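Local coordinates for protein malonate decarboxylase subunit alpha (Acinetobacter baumannii ATCC 17978, PDB 6MPR) that probably acts as the transferase subunit of malonate decarboxylase, exchanging acetyl for malonyl on the acyl carrier protein so that malonate can be decarboxylated, at residues Ala80-Pro84 with Asp85-Asp89; Ala139-Tyr143 with Ile144-Ser148; Val245-Leu248 with Met249-Ala253. All blocks are in the same frame, centred on the assembly; numbering follows the deposited sequence.

Contact 1: Ala80-Pro84 with Asp85-Asp89; sequences AQTNP and DILHD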
ATOM      1  N   ALA A  80       3.153 -30.844   6.948  1.00 14.44           N
ATOM      2  CA  ALA A  80       2.260 -31.872   6.422  1.00 15.66           C
ATOM      3  C   ALA A  80       2.538 -33.259   6.987  1.00 16.11           C
ATOM      4  O   ALA A  80       1.732 -34.163   6.748  1.00 19.24           O
ATOM      5  CB  ALA A  80       2.352 -31.906   4.893  1.00 16.27           C
ATOM      6  N   GLN A  81       3.646 -33.454   7.716  1.00 16.37           N
ATOM      7  CA  GLN A  81       3.960 -34.721   8.370  1.00 16.42           C
ATOM      8  C   GLN A  81       3.637 -34.726   9.863  1.00 16.08           C
ATOM      9  O   GLN A  81       3.870 -35.742  10.531  1.00 17.62           O
ATOM     10  CB  GLN A  81       5.438 -35.069   8.170  1.00 22.41           C
ATOM     11  CG  GLN A  81       5.830 -35.255   6.719  1.00 25.34           C
ATOM     12  CD  GLN A  81       5.023 -36.352   6.044  1.00 36.83           C
ATOM     13  OE1 GLN A  81       4.866 -37.448   6.589  1.00 44.13           O
ATOM     14  NE2 GLN A  81       4.495 -36.059   4.856  1.00 42.98           N
ATOM     15  N   THR A  82       3.096 -33.634  10.400  1.00 14.84           N
ATOM     16  CA  THR A  82       2.729 -33.618  11.811  1.00 18.02           C
ATOM     17  C   THR A  82       1.481 -34.464  12.053  1.00 22.39           C
ATOM     18  O   THR A  82       0.742 -34.828  11.130  1.00 20.48           O
ATOM     19  CB  THR A  82       2.503 -32.181  12.302  1.00 16.31           C
ATOM     20  OG1 THR A  82       1.472 -31.554  11.522  1.00 20.19           O
ATOM     21  CG2 THR A  82       3.786 -31.362  12.201  1.00 16.34           C
ATOM     22  N   ASN A  83       1.267 -34.774  13.324  1.00 21.83           N
ATOM     23  CA  ASN A  83       0.161 -35.614  13.767  1.00 18.45           C
ATOM     24  C   ASN A  83      -1.127 -34.799  13.771  1.00 19.56           C
ATOM     25  O   ASN A  83      -1.218 -33.810  14.508  1.00 21.99           O
ATOM     26  CB  ASN A  83       0.466 -36.133  15.162  1.00 20.00           C
ATOM     27  CG  ASN A  83      -0.553 -37.158  15.660  1.00 21.63           C
ATOM     28  OD1 ASN A  83      -1.674 -37.246  15.161  1.00 27.86           O
ATOM     29  ND2 ASN A  83      -0.163 -37.916  16.674  1.00 26.56           N
ATOM     30  N   PRO A  84      -2.132 -35.153  12.970  1.00 19.40           N
ATOM     31  CA  PRO A  84      -3.364 -34.343  12.961  1.00 19.16           C
ATOM     32  C   PRO A  84      -4.165 -34.438  14.258  1.00 22.44           C
ATOM     33  O   PRO A  84      -5.041 -33.593  14.477  1.00 27.06           O
ATOM     34  CB  PRO A  84      -4.150 -34.901  11.762  1.00 23.93           C
ATOM     35  CG  PRO A  84      -3.125 -35.639  10.937  1.00 30.00           C
ATOM     36  CD  PRO A  84      -2.152 -36.194  11.932  1.00 21.55           C
ATOM     37  N   ASP A  85      -3.899 -35.420  15.129  1.00 24.30           N
ATOM     38  CA  ASP A  85      -4.514 -35.400  16.456  1.00 23.06           C
ATOM     39  C   ASP A  85      -3.937 -34.298  17.334  1.00 27.99           C
ATOM     40  O   ASP A  85      -4.551 -33.933  18.346  1.00 25.91           O
ATOM     41  CB  ASP A  85      -4.334 -36.745  17.153  1.00 35.33           C
ATOM     42  CG  ASP A  85      -5.072 -37.857  16.457  1.00 39.58           C
ATOM     43  OD1 ASP A  85      -6.159 -37.589  15.910  1.00 44.80           O
ATOM     44  OD2 ASP A  85      -4.558 -38.991  16.456  1.00 44.95           O
ATOM     45  N   ILE A  86      -2.762 -33.788  16.986  1.00 20.98           N
ATOM     46  CA  ILE A  86      -2.146 -32.668  17.680  1.00 22.11           C
ATOM     47  C   ILE A  86      -2.406 -31.355  16.956  1.00 18.31           C
ATOM     48  O   ILE A  86      -2.889 -30.395  17.554  1.00 17.75           O
ATOM     49  CB  ILE A  86      -0.633 -32.924  17.853  1.00 23.42           C
ATOM     50  CG1 ILE A  86      -0.417 -34.223  18.627  1.00 25.36           C
ATOM     51  CG2 ILE A  86       0.052 -31.739  18.534  1.00 25.82           C
ATOM     52  CD1 ILE A  86       1.031 -34.631  18.704  1.00 29.81           C
ATOM     53  N   LEU A  87      -2.097 -31.290  15.656  1.00 18.30           N
ATOM     54  CA  LEU A  87      -2.295 -30.082  14.857  1.00 14.34           C
ATOM     55  C   LEU A  87      -3.476 -30.293  13.917  1.00 21.70           C
ATOM     56  O   LEU A  87      -3.374 -31.044  12.943  1.00 17.28           O
ATOM     57  CB  LEU A  87      -1.037 -29.720  14.062  1.00 13.22           C
ATOM     58  CG  LEU A  87       0.220 -29.502  14.886  1.00 19.21           C
ATOM     59  CD1 LEU A  87       1.329 -28.941  13.991  1.00 15.64           C
ATOM     60  CD2 LEU A  87      -0.071 -28.571  16.046  1.00 18.02           C
ATOM     61  N   HIS A  88      -4.584 -29.609  14.202  1.00 18.29           N
ATOM     62  CA  HIS A  88      -5.783 -29.652  13.376  1.00 17.61           C
ATOM     63  C   HIS A  88      -6.409 -28.267  13.392  1.00 20.40           C
ATOM     64  O   HIS A  88      -6.068 -27.427  14.227  1.00 14.75           O
ATOM     65  CB  HIS A  88      -6.783 -30.706  13.866  1.00 19.48           C
ATOM     66  CG  HIS A  88      -7.098 -30.597  15.324  1.00 24.68           C
ATOM     67  ND1 HIS A  88      -8.092 -29.777  15.813  1.00 22.59           N
ATOM     68  CD2 HIS A  88      -6.542 -31.199  16.401  1.00 25.63           C
ATOM     69  CE1 HIS A  88      -8.133 -29.878  17.129  1.00 27.94           C
ATOM     70  NE2 HIS A  88      -7.204 -30.735  17.512  1.00 23.30           N
ATOM     71  N   ASP A  89      -7.308 -28.028  12.431  1.00 21.26           N
ATOM     72  CA  ASP A  89      -8.047 -26.765  12.329  1.00 19.71           C
ATOM     73  C   ASP A  89      -7.113 -25.572  12.204  1.00 19.28           C
ATOM     74  O   ASP A  89      -7.441 -24.462  12.642  1.00 19.00           O
ATOM     75  CB  ASP A  89      -8.997 -26.572  13.510  1.00 15.87           C
ATOM     76  CG  ASP A  89     -10.154 -27.544  13.477  1.00 28.84           C
ATOM     77  OD1 ASP A  89     -11.076 -27.334  12.665  1.00 32.05           O
ATOM     78  OD2 ASP A  89     -10.116 -28.542  14.226  1.00 30.79           O
TER
HETATM   79  O   HOH W   1      -2.212 -39.619  18.230  1.00 33.05           O
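The backbone folds back at N83-P84-D85-I86, where the carbonyl oxygen of N83 accepts from both I86 N and L87 N, each at 2.9 Å from N83 O. The L87 bond is nearly straight (171° at the hydrogen), whereas I86 N comes from above the carbonyl plane at a less favourable angle. The N83 side chain adds a third tie, because OD1 takes the amide hydrogen of D85 at 2.9 Å (N83 OD1 to D85 N). With P84 between the two, this is an Asx-Pro turn. Having CG anti to the backbone N (chi1 -173°) places the N83 amide beside its own carbonyl, where OD1 reaches D85 N. Its other end, ND2, gives to water 1, which in turn donates to D85 OD2, so one solvent molecule bridges amide and carboxylate, whose planes lie 55° apart. The terminal methyl of I86 rests against N83 CB, CD1 to CB 3.9 Å. L87 CD1 comes up to the hydroxyl of T82 (CD1 to OG1 3.6 Å), while that hydroxyl bonds to the carbonyl of L79. Farther on, H88 ND1 meets D89 OD2 at 2.9 Å, close to the imidazole plane. The turn links helix 73-79 to strand 90-94, and helix 48-55 flanks it: E53 OE1 accepts from the backbone N of N83, E53 touches T82 and I86, and I49 packs on T82.

Contact 2: Ala139-Tyr143 with Ile144-Ser148; sequences AIHTY and IELYS
L146 sets its CD1 methyl squarely over the imidazole of H141, a CH-pi contact with CD1 3.7 Å from the ring centroid and only 2° off the normal. Beside it, the extended side chain of E145 reaches back so that OE2 accepts from T142 N at 3.0 Å, on the anti side of the carboxylate; CG anti to the backbone N (chi1 177°) aims it there. T142 is the N-cap residue and E145 the third of the helix, so this bond is one half of a capping box. The T142 hydroxyl does not complete it: OG1 accepts from water 2, which takes the amide hydrogen of I144. T142 CG2 packs on E145 CB, 3.6 Å apart. One turn on, Y143 O sits over the centre of the Y147 ring, 3.3 Å above its plane, while Y147 N bonds to the same oxygen.

Outward, F116 O and R149 hold the two H141 nitrogens and so fix the ring's rotation, D180 takes the Y147 hydroxyl, and G389 the T142 hydroxyl. E145 OE1 bonds to H403 ND1 and R402 N of the second subunit, whose H403 ring meets that of H141 with the planes about 15° apart. The buried carboxylate thus caps its own helix through OE2, while OE1 bonds to the partner subunit, tying helix 143-149 directly to the dimer contact.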
ATOM      1  N   ALA A 139     -11.254 -15.674   2.043  1.00 14.52           N
ATOM      2  CA  ALA A 139     -11.398 -14.838   0.863  1.00 16.68           C
ATOM      3  C   ALA A 139     -10.127 -14.945   0.045  1.00 10.24           C
ATOM      4  O   ALA A 139      -9.066 -15.329   0.555  1.00 13.17           O
ATOM      5  CB  ALA A 139     -11.669 -13.371   1.220  1.00 15.21           C
ATOM      6  N   ILE A 140     -10.251 -14.595  -1.228  1.00 13.22           N
ATOM      7  CA  ILE A 140      -9.110 -14.431  -2.119  1.00 14.73           C
ATOM      8  C   ILE A 140      -8.746 -12.953  -2.166  1.00 16.49           C
ATOM      9  O   ILE A 140      -9.620 -12.101  -2.341  1.00 13.13           O
ATOM     10  CB  ILE A 140      -9.422 -14.952  -3.530  1.00 18.04           C
ATOM     11  CG1 ILE A 140     -10.170 -16.288  -3.453  1.00 22.32           C
ATOM     12  CG2 ILE A 140      -8.131 -15.080  -4.319  1.00 17.74           C
ATOM     13  CD1 ILE A 140     -10.682 -16.755  -4.792  1.00 27.16           C
ATOM     14  N   HIS A 141      -7.459 -12.653  -2.013  1.00  8.98           N
ATOM     15  CA  HIS A 141      -6.949 -11.301  -1.828  1.00  8.65           C
ATOM     16  C   HIS A 141      -5.970 -10.945  -2.937  1.00 14.71           C
ATOM     17  O   HIS A 141      -5.453 -11.817  -3.625  1.00 13.16           O
ATOM     18  CB  HIS A 141      -6.179 -11.164  -0.486  1.00  8.33           C
ATOM     19  CG  HIS A 141      -6.951 -11.572   0.732  1.00  9.49           C
ATOM     20  ND1 HIS A 141      -7.361 -12.868   0.975  1.00  8.95           N
ATOM     21  CD2 HIS A 141      -7.356 -10.847   1.803  1.00  8.68           C
ATOM     22  CE1 HIS A 141      -7.998 -12.918   2.131  1.00 16.20           C
ATOM     23  NE2 HIS A 141      -7.992 -11.706   2.661  1.00 10.35           N
ATOM     24  N   THR A 142      -5.664  -9.659  -3.071  1.00  9.66           N
ATOM     25  CA  THR A 142      -4.408  -9.299  -3.725  1.00  7.86           C
ATOM     26  C   THR A 142      -3.316  -9.240  -2.648  1.00 10.57           C
ATOM     27  O   THR A 142      -3.610  -9.144  -1.464  1.00 10.03           O
ATOM     28  CB  THR A 142      -4.540  -7.982  -4.519  1.00 10.13           C
ATOM     29  OG1 THR A 142      -3.358  -7.747  -5.316  1.00  9.50           O
ATOM     30  CG2 THR A 142      -4.810  -6.778  -3.629  1.00  8.95           C
ATOM     31  N   TYR A 143      -2.051  -9.378  -3.060  1.00 10.46           N
ATOM     32  CA  TYR A 143      -0.970  -9.623  -2.096  1.00  8.33           C
ATOM     33  C   TYR A 143      -0.960  -8.621  -0.944  1.00  9.71           C
ATOM     34  O   TYR A 143      -1.021  -9.002   0.229  1.00  8.49           O
ATOM     35  CB  TYR A 143       0.401  -9.582  -2.778  1.00  7.86           C
ATOM     36  CG  TYR A 143       0.710 -10.733  -3.703  1.00  7.65           C
ATOM     37  CD1 TYR A 143       0.477 -12.053  -3.324  1.00  8.71           C
ATOM     38  CD2 TYR A 143       1.252 -10.488  -4.962  1.00 13.42           C
ATOM     39  CE1 TYR A 143       0.768 -13.095  -4.183  1.00  8.83           C
ATOM     40  CE2 TYR A 143       1.541 -11.522  -5.821  1.00 13.28           C
ATOM     41  CZ  TYR A 143       1.312 -12.813  -5.427  1.00 13.39           C
ATOM     42  OH  TYR A 143       1.604 -13.843  -6.284  1.00 15.81           O
ATOM     43  N   ILE A 144      -0.829  -7.328  -1.254  1.00 13.31           N
ATOM     44  CA  ILE A 144      -0.644  -6.393  -0.150  1.00  8.74           C
ATOM     45  C   ILE A 144      -1.929  -6.176   0.633  1.00  9.61           C
ATOM     46  O   ILE A 144      -1.865  -5.724   1.778  1.00  9.03           O
ATOM     47  CB  ILE A 144      -0.068  -5.038  -0.602  1.00 10.87           C
ATOM     48  CG1 ILE A 144      -1.011  -4.330  -1.573  1.00 10.25           C
ATOM     49  CG2 ILE A 144       1.338  -5.240  -1.176  1.00 14.04           C
ATOM     50  CD1 ILE A 144      -0.556  -2.928  -1.910  1.00 12.46           C
ATOM     51  N   GLU A 145      -3.092  -6.497   0.055  1.00 10.69           N
ATOM     52  CA  GLU A 145      -4.320  -6.573   0.850  1.00  9.94           C
ATOM     53  C   GLU A 145      -4.218  -7.662   1.912  1.00 11.35           C
ATOM     54  O   GLU A 145      -4.586  -7.453   3.079  1.00 10.12           O
ATOM     55  CB  GLU A 145      -5.515  -6.818  -0.083  1.00  8.01           C
ATOM     56  CG  GLU A 145      -6.869  -7.000   0.585  1.00  8.43           C
ATOM     57  CD  GLU A 145      -7.924  -7.482  -0.415  1.00 12.31           C
ATOM     58  OE1 GLU A 145      -9.128  -7.455  -0.081  1.00 11.62           O
ATOM     59  OE2 GLU A 145      -7.538  -7.925  -1.525  1.00 11.92           O
ATOM     60  N   LEU A 146      -3.712  -8.836   1.531  1.00  8.53           N
ATOM     61  CA  LEU A 146      -3.554  -9.906   2.507  1.00  7.54           C
ATOM     62  C   LEU A 146      -2.541  -9.506   3.580  1.00 10.15           C
ATOM     63  O   LEU A 146      -2.784  -9.724   4.773  1.00  8.92           O
ATOM     64  CB  LEU A 146      -3.145 -11.212   1.804  1.00  7.50           C
ATOM     65  CG  LEU A 146      -3.015 -12.465   2.680  1.00  8.01           C
ATOM     66  CD1 LEU A 146      -4.352 -12.839   3.281  1.00 10.32           C
ATOM     67  CD2 LEU A 146      -2.466 -13.644   1.890  1.00 12.20           C
ATOM     68  N   TYR A 147      -1.405  -8.902   3.188  1.00  7.14           N
ATOM     69  CA  TYR A 147      -0.447  -8.467   4.212  1.00  7.00           C
ATOM     70  C   TYR A 147      -1.099  -7.505   5.196  1.00 10.58           C
ATOM     71  O   TYR A 147      -0.780  -7.510   6.393  1.00 11.39           O
ATOM     72  CB  TYR A 147       0.773  -7.755   3.613  1.00 12.05           C
ATOM     73  CG  TYR A 147       1.504  -8.434   2.482  1.00 11.77           C
ATOM     74  CD1 TYR A 147       1.482  -9.809   2.326  1.00 11.24           C
ATOM     75  CD2 TYR A 147       2.246  -7.668   1.561  1.00  8.42           C
ATOM     76  CE1 TYR A 147       2.138 -10.414   1.272  1.00  7.85           C
ATOM     77  CE2 TYR A 147       2.902  -8.263   0.504  1.00 12.51           C
ATOM     78  CZ  TYR A 147       2.847  -9.635   0.365  1.00 13.06           C
ATOM     79  OH  TYR A 147       3.502 -10.253  -0.669  1.00 13.40           O
ATOM     80  N   SER A 148      -1.970  -6.629   4.695  1.00 10.06           N
ATOM     81  CA  SER A 148      -2.545  -5.591   5.542  0.52  9.14           C
ATOM     82  C   SER A 148      -3.463  -6.170   6.609  1.00  8.58           C
ATOM     83  O   SER A 148      -3.588  -5.584   7.684  1.00  8.25           O
ATOM     84  CB  SER A 148      -3.303  -4.575   4.690  0.52  8.61           C
ATOM     85  OG  SER A 148      -4.581  -5.074   4.334  0.52 10.02           O
TER
HETATM   86  O   HOH W   2      -0.835  -6.767  -4.172  1.00 10.51           O

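Contact 3: Val245-Leu248 with Met249-Ala253; sequences VHVL and MAMMA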
ATOM      1  N   VAL A 245       2.238 -12.321 -33.834  1.00 19.45           N
ATOM      2  CA  VAL A 245       1.080 -11.672 -33.212  1.00 22.45           C
ATOM      3  C   VAL A 245       1.488 -10.941 -31.930  1.00 21.48           C
ATOM      4  O   VAL A 245       0.969  -9.857 -31.625  1.00 16.08           O
ATOM      5  CB  VAL A 245      -0.047 -12.700 -32.957  1.00 23.62           C
ATOM      6  CG1 VAL A 245       0.388 -13.784 -31.965  1.00 18.52           C
ATOM      7  CG2 VAL A 245      -1.308 -12.001 -32.444  1.00 27.20           C
ATOM      8  N   HIS A 246       2.415 -11.522 -31.152  1.00 17.08           N
ATOM      9  CA  HIS A 246       2.886 -10.842 -29.946  1.00 17.32           C
ATOM     10  C   HIS A 246       3.619  -9.557 -30.305  1.00 20.62           C
ATOM     11  O   HIS A 246       3.463  -8.534 -29.628  1.00 17.64           O
ATOM     12  CB  HIS A 246       3.806 -11.750 -29.134  1.00 17.53           C
ATOM     13  CG  HIS A 246       3.178 -13.044 -28.712  1.00 19.03           C
ATOM     14  ND1 HIS A 246       3.790 -14.261 -28.912  1.00 20.91           N
ATOM     15  CD2 HIS A 246       2.003 -13.311 -28.094  1.00 24.16           C
ATOM     16  CE1 HIS A 246       3.019 -15.224 -28.439  1.00 21.68           C
ATOM     17  NE2 HIS A 246       1.930 -14.674 -27.933  1.00 22.61           N
ATOM     18  N   VAL A 247       4.431  -9.604 -31.362  1.00 15.29           N
ATOM     19  CA  VAL A 247       5.166  -8.426 -31.824  1.00 18.16           C
ATOM     20  C   VAL A 247       4.208  -7.337 -32.300  1.00 15.49           C
ATOM     21  O   VAL A 247       4.389  -6.155 -31.991  1.00 15.16           O
ATOM     22  CB  VAL A 247       6.152  -8.832 -32.931  1.00 21.18           C
ATOM     23  CG1 VAL A 247       6.829  -7.602 -33.536  1.00 17.75           C
ATOM     24  CG2 VAL A 247       7.170  -9.830 -32.398  1.00 19.83           C
ATOM     25  N   LEU A 248       3.183  -7.718 -33.066  1.00 16.11           N
ATOM     26  CA  LEU A 248       2.194  -6.751 -33.543  1.00 18.44           C
ATOM     27  C   LEU A 248       1.517  -6.038 -32.376  1.00 15.73           C
ATOM     28  O   LEU A 248       1.403  -4.807 -32.361  1.00 15.63           O
ATOM     29  CB  LEU A 248       1.156  -7.457 -34.422  1.00 19.20           C
ATOM     30  CG  LEU A 248       0.015  -6.636 -35.036  1.00 17.68           C
ATOM     31  CD1 LEU A 248       0.532  -5.581 -35.995  1.00 21.67           C
ATOM     32  CD2 LEU A 248      -0.995  -7.574 -35.750  1.00 18.50           C
ATOM     33  N   MET A 249       1.070  -6.800 -31.383  1.00 15.32           N
ATOM     34  CA  MET A 249       0.418  -6.195 -30.228  1.00 14.99           C
ATOM     35  C   MET A 249       1.391  -5.323 -29.443  1.00 16.70           C
ATOM     36  O   MET A 249       1.010  -4.259 -28.941  1.00 14.53           O
ATOM     37  CB  MET A 249      -0.184  -7.298 -29.352  1.00 14.49           C
ATOM     38  CG  MET A 249      -1.379  -7.985 -30.021  1.00 15.21           C
ATOM     39  SD  MET A 249      -1.865  -9.481 -29.158  1.00 24.09           S
ATOM     40  CE  MET A 249      -2.565  -8.797 -27.670  1.00 19.69           C
ATOM     41  N   ALA A 250       2.656  -5.752 -29.346  1.00 13.87           N
ATOM     42  CA  ALA A 250       3.675  -4.950 -28.668  1.00 13.35           C
ATOM     43  C   ALA A 250       3.930  -3.632 -29.401  1.00 14.77           C
ATOM     44  O   ALA A 250       4.105  -2.585 -28.764  1.00 13.60           O
ATOM     45  CB  ALA A 250       4.965  -5.760 -28.546  1.00 13.23           C
ATOM     46  N   MET A 251       3.945  -3.657 -30.737  1.00 14.34           N
ATOM     47  CA  MET A 251       4.087  -2.414 -31.493  1.00 14.70           C
ATOM     48  C   MET A 251       2.939  -1.453 -31.202  1.00 14.67           C
ATOM     49  O   MET A 251       3.156  -0.249 -31.017  1.00 14.59           O
ATOM     50  CB  MET A 251       4.153  -2.701 -32.996  1.00 15.54           C
ATOM     51  CG  MET A 251       5.465  -3.317 -33.470  1.00 19.82           C
ATOM     52  SD  MET A 251       5.295  -4.044 -35.115  1.00 18.57           S
ATOM     53  CE  MET A 251       5.795  -2.689 -36.181  1.00 17.32           C
ATOM     54  N   MET A 252       1.707  -1.962 -31.188  1.00 14.83           N
ATOM     55  CA  MET A 252       0.555  -1.111 -30.900  1.00 17.35           C
ATOM     56  C   MET A 252       0.579  -0.580 -29.467  1.00 14.89           C
ATOM     57  O   MET A 252       0.189   0.570 -29.228  1.00 15.45           O
ATOM     58  CB  MET A 252      -0.731  -1.884 -31.184  1.00 16.62           C
ATOM     59  CG  MET A 252      -0.905  -2.180 -32.675  1.00 19.16           C
ATOM     60  SD  MET A 252      -2.582  -2.716 -33.081  1.00 21.88           S
ATOM     61  CE  MET A 252      -2.576  -4.388 -32.443  1.00 17.49           C
ATOM     62  N   ALA A 253       1.018  -1.396 -28.498  1.00 13.57           N
ATOM     63  CA  ALA A 253       1.182  -0.895 -27.137  1.00 12.92           C
ATOM     64  C   ALA A 253       2.157   0.276 -27.085  1.00 14.71           C
ATOM     65  O   ALA A 253       1.905   1.271 -26.400  1.00 12.65           O
ATOM     66  CB  ALA A 253       1.648  -2.019 -26.202  1.00 15.18           C
TER
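M249, M251 and M252 all carry CG anti to their own carbonyl carbon (chi1 -69°, -73° and -67°), which in the alpha helix 244-261 sets each CG beside the carbonyl oxygen four residues earlier, of V245, V247 and L248. Each of these i to i+4 pairs is joined by a regular backbone bond, as are H246 and A250. The approach is close, with M249 CG 3.4 Å from V245 O.

The sulfurs of M249 and M251 lie near valine methyls. V245 and M249 run alongside one another, pointing the same way, and V245 CG2 lies 4.2 Å from M249 SD. V247 and M251 make the same methyl-to-sulfur contact at an oblique angle, V247 CG1 to M251 SD again 4.2 Å. A250 faces helix 272-287, where A276, I277 and I280 meet its methyl, and M252 leans on L476 of strand 474-477, so the helix is wedged against the mixed sheet of this half of the protein. At the N-terminal end H246 ND1 bonds to K243 N. M252 bends at chi3, leaving its CE methyl 4.3 Å from L248 CG.

Contacts 1 and 2 both belong to the parallel-sheet half of the chain, at its periphery and at its dimer-facing side, while contact 3 lies in the half built on the mixed sheet; contacts 1 and 3 have centres about 51 Å apart, on opposite sides of the chain's centre. Contact 1 leads into a strand from a partly exposed turn and combines backbone turn bonds with an asparagine side chain and a bridging water. Contact 2 leads out of the sheet's edge strand into a helix, fully buried, with many polar groups bonded to protein, the second subunit included, and one bridging water. Contact 3, also buried, lies within one helix, where side chains meet through methyls and sulfurs over regular backbone bonds.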